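Long-range contacts in aminotransferase, class III (Deinococcus radiodurans, PDB 3I4J), which probably acts as a pyridoxal-phosphate-dependent transaminase of the class III family, moving amino groups between substrates: residues C[192-197]-C[226-231]; C[254-259]-C[273-278]. The protein carries 1 engineered substitution. All coordinates share one frame; numbering follows the deposited sequence.

Contact 1 (C[192-197]-C[226-231]); sequences AAFMAE and IIFIAD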
ATOM      1  N   ALA C 192      16.237 -21.314   1.642  1.00 20.56           N
ATOM      2  CA  ALA C 192      14.799 -21.374   1.453  1.00 20.18           C
ATOM      3  C   ALA C 192      14.372 -21.008   0.038  1.00 20.69           C
ATOM      4  O   ALA C 192      13.445 -21.600  -0.509  1.00 20.73           O
ATOM      5  CB  ALA C 192      14.103 -20.448   2.457  1.00 19.06           C
ATOM      6  N   ALA C 193      15.043 -20.037  -0.568  1.00 20.16           N
ATOM      7  CA  ALA C 193      14.637 -19.614  -1.903  1.00 18.47           C
ATOM      8  C   ALA C 193      15.684 -18.828  -2.669  1.00 16.63           C
ATOM      9  O   ALA C 193      16.740 -18.479  -2.144  1.00 18.40           O
ATOM     10  CB  ALA C 193      13.355 -18.764  -1.797  1.00 20.70           C
ATOM     11  N   PHE C 194      15.361 -18.577  -3.932  1.00 18.27           N
ATOM     12  CA  PHE C 194      16.176 -17.766  -4.825  1.00 17.28           C
ATOM     13  C   PHE C 194      15.174 -16.839  -5.482  1.00 19.47           C
ATOM     14  O   PHE C 194      14.207 -17.298  -6.103  1.00 19.20           O
ATOM     15  CB  PHE C 194      16.865 -18.597  -5.910  1.00 17.93           C
ATOM     16  CG  PHE C 194      17.471 -17.759  -7.010  1.00 19.49           C
ATOM     17  CD1 PHE C 194      18.442 -16.800  -6.721  1.00 21.28           C
ATOM     18  CD2 PHE C 194      17.042 -17.898  -8.326  1.00 20.36           C
ATOM     19  CE1 PHE C 194      18.975 -15.988  -7.727  1.00 20.14           C
ATOM     20  CE2 PHE C 194      17.570 -17.091  -9.338  1.00 20.78           C
ATOM     21  CZ  PHE C 194      18.537 -16.135  -9.036  1.00 22.35           C
ATOM     22  N   MET C 195      15.390 -15.536  -5.331  1.00 17.68           N
ATOM     23  CA  MET C 195      14.497 -14.548  -5.915  1.00 18.29           C
ATOM     24  C   MET C 195      15.264 -13.666  -6.895  1.00 17.89           C
ATOM     25  O   MET C 195      16.373 -13.214  -6.604  1.00 19.32           O
ATOM     26  CB  MET C 195      13.860 -13.684  -4.806  1.00 18.23           C
ATOM     27  CG  MET C 195      12.854 -12.640  -5.314  1.00 19.95           C
ATOM     28  SD  MET C 195      11.895 -11.822  -3.977  1.00 17.59           S
ATOM     29  CE  MET C 195      13.191 -11.051  -3.050  1.00 23.36           C
ATOM     30  N   ALA C 196      14.672 -13.430  -8.063  1.00 18.23           N
ATOM     31  CA  ALA C 196      15.302 -12.590  -9.074  1.00 18.34           C
ATOM     32  C   ALA C 196      14.301 -11.962 -10.032  1.00 19.23           C
ATOM     33  O   ALA C 196      13.216 -12.501 -10.257  1.00 17.60           O
ATOM     34  CB  ALA C 196      16.324 -13.407  -9.873  1.00 20.33           C
ATOM     35  N   GLU C 197      14.671 -10.806 -10.583  1.00 19.89           N
ATOM     36  CA  GLU C 197      13.848 -10.129 -11.582  1.00 21.06           C
ATOM     37  C   GLU C 197      14.309 -10.806 -12.871  1.00 18.72           C
ATOM     38  O   GLU C 197      15.502 -10.823 -13.154  1.00 18.15           O
ATOM     39  CB  GLU C 197      14.211  -8.649 -11.701  1.00 24.28           C
ATOM     40  CG  GLU C 197      13.999  -7.790 -10.473  1.00 28.73           C
ATOM     41  CD  GLU C 197      14.588  -6.400 -10.659  1.00 31.02           C
ATOM     42  OE1 GLU C 197      15.816  -6.237 -10.486  1.00 34.86           O
ATOM     43  OE2 GLU C 197      13.826  -5.477 -10.999  1.00 34.19           O
ATOM     44  N   ILE C 226      14.666 -25.710  -3.378  1.00 21.17           N
ATOM     45  CA  ILE C 226      14.396 -24.340  -2.938  1.00 19.86           C
ATOM     46  C   ILE C 226      13.299 -23.685  -3.777  1.00 20.63           C
ATOM     47  O   ILE C 226      13.049 -24.079  -4.915  1.00 18.99           O
ATOM     48  CB  ILE C 226      15.673 -23.455  -2.979  1.00 19.80           C
ATOM     49  CG1 ILE C 226      16.160 -23.279  -4.423  1.00 19.39           C
ATOM     50  CG2 ILE C 226      16.751 -24.078  -2.087  1.00 20.17           C
ATOM     51  CD1 ILE C 226      17.305 -22.279  -4.581  1.00 21.56           C
ATOM     52  N   ILE C 227      12.634 -22.692  -3.195  1.00 19.29           N
ATOM     53  CA  ILE C 227      11.557 -21.982  -3.871  1.00 20.14           C
ATOM     54  C   ILE C 227      12.115 -20.943  -4.841  1.00 19.54           C
ATOM     55  O   ILE C 227      12.939 -20.113  -4.461  1.00 20.32           O
ATOM     56  CB  ILE C 227      10.647 -21.255  -2.841  1.00 19.70           C
ATOM     57  CG1 ILE C 227       9.929 -22.281  -1.953  1.00 20.63           C
ATOM     58  CG2 ILE C 227       9.636 -20.371  -3.559  1.00 19.19           C
ATOM     59  CD1 ILE C 227       8.929 -23.142  -2.691  1.00 23.10           C
ATOM     60  N   PHE C 228      11.670 -21.000  -6.092  1.00 18.90           N
ATOM     61  CA  PHE C 228      12.112 -20.048  -7.104  1.00 19.22           C
ATOM     62  C   PHE C 228      11.062 -18.936  -7.184  1.00 18.28           C
ATOM     63  O   PHE C 228       9.901 -19.166  -7.549  1.00 17.68           O
ATOM     64  CB  PHE C 228      12.281 -20.765  -8.451  1.00 17.68           C
ATOM     65  CG  PHE C 228      12.663 -19.863  -9.599  1.00 19.46           C
ATOM     66  CD1 PHE C 228      13.312 -18.646  -9.387  1.00 18.81           C
ATOM     67  CD2 PHE C 228      12.412 -20.264 -10.909  1.00 18.48           C
ATOM     68  CE1 PHE C 228      13.700 -17.848 -10.466  1.00 21.18           C
ATOM     69  CE2 PHE C 228      12.796 -19.476 -11.990  1.00 19.84           C
ATOM     70  CZ  PHE C 228      13.443 -18.264 -11.769  1.00 20.82           C
ATOM     71  N   ILE C 229      11.472 -17.732  -6.795  1.00 18.11           N
ATOM     72  CA  ILE C 229      10.574 -16.583  -6.806  1.00 16.77           C
ATOM     73  C   ILE C 229      10.954 -15.654  -7.947  1.00 15.79           C
ATOM     74  O   ILE C 229      12.094 -15.214  -8.030  1.00 15.75           O
ATOM     75  CB  ILE C 229      10.670 -15.780  -5.483  1.00 18.30           C
ATOM     76  CG1 ILE C 229      10.385 -16.694  -4.286  1.00 20.76           C
ATOM     77  CG2 ILE C 229       9.676 -14.624  -5.505  1.00 20.40           C
ATOM     78  CD1 ILE C 229      10.689 -16.055  -2.931  1.00 21.42           C
ATOM     79  N   ALA C 230      10.004 -15.370  -8.832  1.00 15.69           N
ATOM     80  CA  ALA C 230      10.257 -14.462  -9.940  1.00 16.36           C
ATOM     81  C   ALA C 230       9.656 -13.107  -9.582  1.00 18.10           C
ATOM     82  O   ALA C 230       8.441 -12.989  -9.400  1.00 18.27           O
ATOM     83  CB  ALA C 230       9.626 -14.982 -11.220  1.00 18.00           C
ATOM     84  N   ASP C 231      10.515 -12.101  -9.460  1.00 17.44           N
ATOM     85  CA  ASP C 231      10.066 -10.751  -9.138  1.00 18.26           C
ATOM     86  C   ASP C 231       9.714 -10.085 -10.460  1.00 17.18           C
ATOM     87  O   ASP C 231      10.591  -9.585 -11.175  1.00 18.42           O
ATOM     88  CB  ASP C 231      11.180  -9.970  -8.429  1.00 19.71           C
ATOM     89  CG  ASP C 231      10.755  -8.556  -8.061  1.00 22.17           C
ATOM     90  OD1 ASP C 231       9.726  -8.091  -8.581  1.00 23.20           O
ATOM     91  OD2 ASP C 231      11.461  -7.904  -7.265  1.00 23.56           O
TER
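Three groups of the neighbouring strand close in on Phe194 O: the backbone N of Ile229 donates a nearly straight hydrogen bond of 2.9 Å to Phe194 O (174° at the hydrogen), the CA-H of Phe228 makes a weaker contact, and the ring of Phe228 brings CD1 to 3.7 Å from Phe194 O, which meets the ring at its edge and in its plane. Ile229 O likewise takes the N-H of Ala196 and the CA-H of Met195. Further along, Asp231 N bonds to Ala196 O at 2.8 Å, though from well above the carbonyl plane. Phe194 N bonds to Ile227 O, so Phe194 grips the residues before and after Phe228, the pattern of parallel strands.

One face of the pair carries two phenylalanines. With CG anti to the backbone N in both residues (chi1 168° and 177°), Phe194 and Phe228 lie side by side and point the same way; CD2 of Phe194 stands 3.9 Å from CD1 of Phe228, an oblique ring meeting. Ile226 extends this face by setting its CD1 against Phe194 CB, and Val217 and Cys221 of helix 213-224 cover it. On the other face Ala193 CB rests 3.8 Å from Ile227 CB, while the start of the Met195 chain runs across Ile229, its CG 3.8 Å from Ile229 CG2. Helix 98-115 packs here through Ala109 against Ala193.

At the C-terminal end of the pair, Glu197, just past its strand, and Asp231 run their side chains alongside each other, but their oxygens turn to other partners: Glu197 OE1 bonds to Ser130 OG and Asp231 OD1 to Val233 N. Strand 191-196, helix 213-224 and strand 227-231 form a beta-alpha-beta crossover in the central sheet of the large domain of fold type I pyridoxal-phosphate enzymes.

Contact 2 (C[254-259]-C[273-278]); sequences PDIAVL and LLAAPQ
Three backbone hydrogen bonds join the two segments. Ala257 and Leu274 form a hydrogen-bonded antiparallel pair: Ala257 N reaches Leu274 O at 2.9 Å and Leu274 N reaches Ala257 O at 2.8 Å, both donors lying in the plane of the carbonyl they approach. A third bond, Ala276 N to Asp255 O, continues the pairing past the strand ends, up to the N-cap residue of helix 277-284. CA-H groups of Ile256 and Leu273 also lean on Leu274 O and Ala257 O, respectively. Strands 256-259 and 271-275 thus make a beta hairpin with a long connection, and strand 271-275 is the one antiparallel to both its neighbours in the mixed seven-stranded sheet, a recognised feature of fold type I aminotransferases.

Apolar contacts are looser. The side chains of Ile256 and Leu273 pass at a slant, Ile256 CG2 4.1 Å from Leu273 CB, and Ile256 CG1 lies 4.4 Å from Ala275 CB; helix 98-115 covers this face through Leu108 and Ser104. On the face of Ala257 and Leu274 the CB atoms of these two lie 4.4 Å apart; Leu259 CD1 reaches Leu274 CD1 at 4.1 Å. Phe5 of the second subunit packs on Ala275.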
ATOM      1  N   PRO C 254       7.942 -20.102 -12.337  1.00 20.70           N
ATOM      2  CA  PRO C 254       8.496 -20.075 -10.986  1.00 18.60           C
ATOM      3  C   PRO C 254       7.543 -20.762 -10.016  1.00 19.50           C
ATOM      4  O   PRO C 254       6.478 -21.237 -10.417  1.00 19.89           O
ATOM      5  CB  PRO C 254       8.607 -18.584 -10.708  1.00 19.73           C
ATOM      6  CG  PRO C 254       7.333 -18.064 -11.324  1.00 18.16           C
ATOM      7  CD  PRO C 254       7.196 -18.861 -12.627  1.00 21.71           C
ATOM      8  N   ASP C 255       7.937 -20.823  -8.747  1.00 18.26           N
ATOM      9  CA  ASP C 255       7.092 -21.405  -7.715  1.00 19.05           C
ATOM     10  C   ASP C 255       6.214 -20.275  -7.169  1.00 19.80           C
ATOM     11  O   ASP C 255       5.096 -20.503  -6.720  1.00 20.47           O
ATOM     12  CB  ASP C 255       7.953 -22.018  -6.614  1.00 20.47           C
ATOM     13  CG  ASP C 255       8.808 -23.162  -7.125  1.00 23.72           C
ATOM     14  OD1 ASP C 255       8.238 -24.075  -7.765  1.00 24.43           O
ATOM     15  OD2 ASP C 255      10.036 -23.151  -6.897  1.00 23.47           O
ATOM     16  N   ILE C 256       6.736 -19.053  -7.231  1.00 19.17           N
ATOM     17  CA  ILE C 256       6.004 -17.860  -6.799  1.00 18.25           C
ATOM     18  C   ILE C 256       6.333 -16.720  -7.763  1.00 16.47           C
ATOM     19  O   ILE C 256       7.502 -16.447  -8.018  1.00 18.92           O
ATOM     20  CB  ILE C 256       6.414 -17.388  -5.386  1.00 19.34           C
ATOM     21  CG1 ILE C 256       6.048 -18.439  -4.340  1.00 17.46           C
ATOM     22  CG2 ILE C 256       5.703 -16.072  -5.062  1.00 19.38           C
ATOM     23  CD1 ILE C 256       6.584 -18.119  -2.942  1.00 18.94           C
ATOM     24  N   ALA C 257       5.302 -16.078  -8.314  1.00 17.09           N
ATOM     25  CA  ALA C 257       5.498 -14.950  -9.217  1.00 18.46           C
ATOM     26  C   ALA C 257       4.968 -13.707  -8.506  1.00 17.11           C
ATOM     27  O   ALA C 257       3.814 -13.685  -8.072  1.00 18.25           O
ATOM     28  CB  ALA C 257       4.743 -15.169 -10.525  1.00 18.83           C
ATOM     29  N   VAL C 258       5.814 -12.691  -8.371  1.00 17.18           N
ATOM     30  CA  VAL C 258       5.424 -11.448  -7.704  1.00 17.54           C
ATOM     31  C   VAL C 258       5.022 -10.400  -8.734  1.00 18.45           C
ATOM     32  O   VAL C 258       5.783 -10.104  -9.657  1.00 17.27           O
ATOM     33  CB  VAL C 258       6.580 -10.895  -6.848  1.00 18.69           C
ATOM     34  CG1 VAL C 258       6.080  -9.728  -5.983  1.00 19.58           C
ATOM     35  CG2 VAL C 258       7.147 -12.001  -5.976  1.00 18.63           C
ATOM     36  N   LEU C 259       3.830  -9.829  -8.557  1.00 19.85           N
ATOM     37  CA  LEU C 259       3.292  -8.837  -9.479  1.00 22.64           C
ATOM     38  C   LEU C 259       3.022  -7.499  -8.796  1.00 24.26           C
ATOM     39  O   LEU C 259       2.826  -7.437  -7.586  1.00 23.44           O
ATOM     40  CB  LEU C 259       1.993  -9.363 -10.092  1.00 22.94           C
ATOM     41  CG  LEU C 259       2.094 -10.767 -10.694  1.00 26.97           C
ATOM     42  CD1 LEU C 259       0.707 -11.287 -11.069  1.00 28.34           C
ATOM     43  CD2 LEU C 259       3.010 -10.715 -11.902  1.00 26.77           C
ATOM     44  N   LEU C 273       0.855 -11.787  -5.558  1.00 18.98           N
ATOM     45  CA  LEU C 273       1.708 -12.881  -5.985  1.00 18.36           C
ATOM     46  C   LEU C 273       0.851 -14.068  -6.382  1.00 19.30           C
ATOM     47  O   LEU C 273      -0.312 -14.177  -5.985  1.00 19.00           O
ATOM     48  CB  LEU C 273       2.686 -13.275  -4.868  1.00 17.25           C
ATOM     49  CG  LEU C 273       2.169 -13.737  -3.504  1.00 17.96           C
ATOM     50  CD1 LEU C 273       1.651 -15.169  -3.597  1.00 19.29           C
ATOM     51  CD2 LEU C 273       3.298 -13.664  -2.487  1.00 20.07           C
ATOM     52  N   LEU C 274       1.426 -14.933  -7.207  1.00 18.64           N
ATOM     53  CA  LEU C 274       0.750 -16.147  -7.650  1.00 19.14           C
ATOM     54  C   LEU C 274       1.639 -17.265  -7.145  1.00 17.72           C
ATOM     55  O   LEU C 274       2.831 -17.299  -7.459  1.00 20.23           O
ATOM     56  CB  LEU C 274       0.648 -16.196  -9.178  1.00 18.00           C
ATOM     57  CG  LEU C 274      -0.414 -15.301  -9.826  1.00 18.35           C
ATOM     58  CD1 LEU C 274      -0.187 -15.246 -11.337  1.00 20.63           C
ATOM     59  CD2 LEU C 274      -1.810 -15.841  -9.502  1.00 21.64           C
ATOM     60  N   ALA C 275       1.069 -18.152  -6.336  1.00 18.95           N
ATOM     61  CA  ALA C 275       1.822 -19.263  -5.766  1.00 18.92           C
ATOM     62  C   ALA C 275       1.373 -20.607  -6.317  1.00 20.16           C
ATOM     63  O   ALA C 275       0.186 -20.835  -6.546  1.00 20.08           O
ATOM     64  CB  ALA C 275       1.687 -19.254  -4.249  1.00 21.36           C
ATOM     65  N   ALA C 276       2.334 -21.502  -6.522  1.00 21.47           N
ATOM     66  CA  ALA C 276       2.037 -22.833  -7.033  1.00 22.00           C
ATOM     67  C   ALA C 276       1.126 -23.540  -6.029  1.00 22.55           C
ATOM     68  O   ALA C 276       1.255 -23.338  -4.824  1.00 20.81           O
ATOM     69  CB  ALA C 276       3.334 -23.617  -7.208  1.00 21.93           C
ATOM     70  N   PRO C 277       0.195 -24.382  -6.518  1.00 23.73           N
ATOM     71  CA  PRO C 277      -0.742 -25.122  -5.657  1.00 25.99           C
ATOM     72  C   PRO C 277      -0.054 -25.809  -4.477  1.00 26.42           C
ATOM     73  O   PRO C 277      -0.544 -25.768  -3.351  1.00 27.77           O
ATOM     74  CB  PRO C 277      -1.365 -26.136  -6.614  1.00 26.33           C
ATOM     75  CG  PRO C 277      -1.361 -25.425  -7.905  1.00 25.32           C
ATOM     76  CD  PRO C 277      -0.001 -24.749  -7.931  1.00 24.82           C
ATOM     77  N   GLN C 278       1.080 -26.442  -4.751  1.00 27.61           N
ATOM     78  CA  GLN C 278       1.862 -27.143  -3.733  1.00 29.46           C
ATOM     79  C   GLN C 278       2.227 -26.223  -2.568  1.00 27.74           C
ATOM     80  O   GLN C 278       2.125 -26.602  -1.403  1.00 29.20           O
ATOM     81  CB  GLN C 278       3.141 -27.695  -4.371  1.00 33.84           C
ATOM     82  CG  GLN C 278       4.242 -28.085  -3.399  1.00 40.25           C
ATOM     83  CD  GLN C 278       3.982 -29.402  -2.705  1.00 43.10           C
ATOM     84  OE1 GLN C 278       3.023 -29.541  -1.943  1.00 45.77           O
ATOM     85  NE2 GLN C 278       4.838 -30.385  -2.966  1.00 44.35           N
TER

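Contact 1 is complete in the chain before contact 2 begins, and their centres lie about 10 Å apart on the same side of the chain's centre. Both belong to one mixed sheet, in which strands 191-196, 227-231, 256-259 and 271-275 stand next to one another in that order. The seam between the contacts is the parallel pairing of 227-231 with 256-259: Ala230 O and Val258 N are 2.8 Å apart, and the carboxylate of Asp255 takes the N-H of Phe228 while forming a salt bridge with Arg218 of helix 213-224. The four adjacent strands make a continuous central part of the large domain's sheet, and helix 98-115 packs against both contacts.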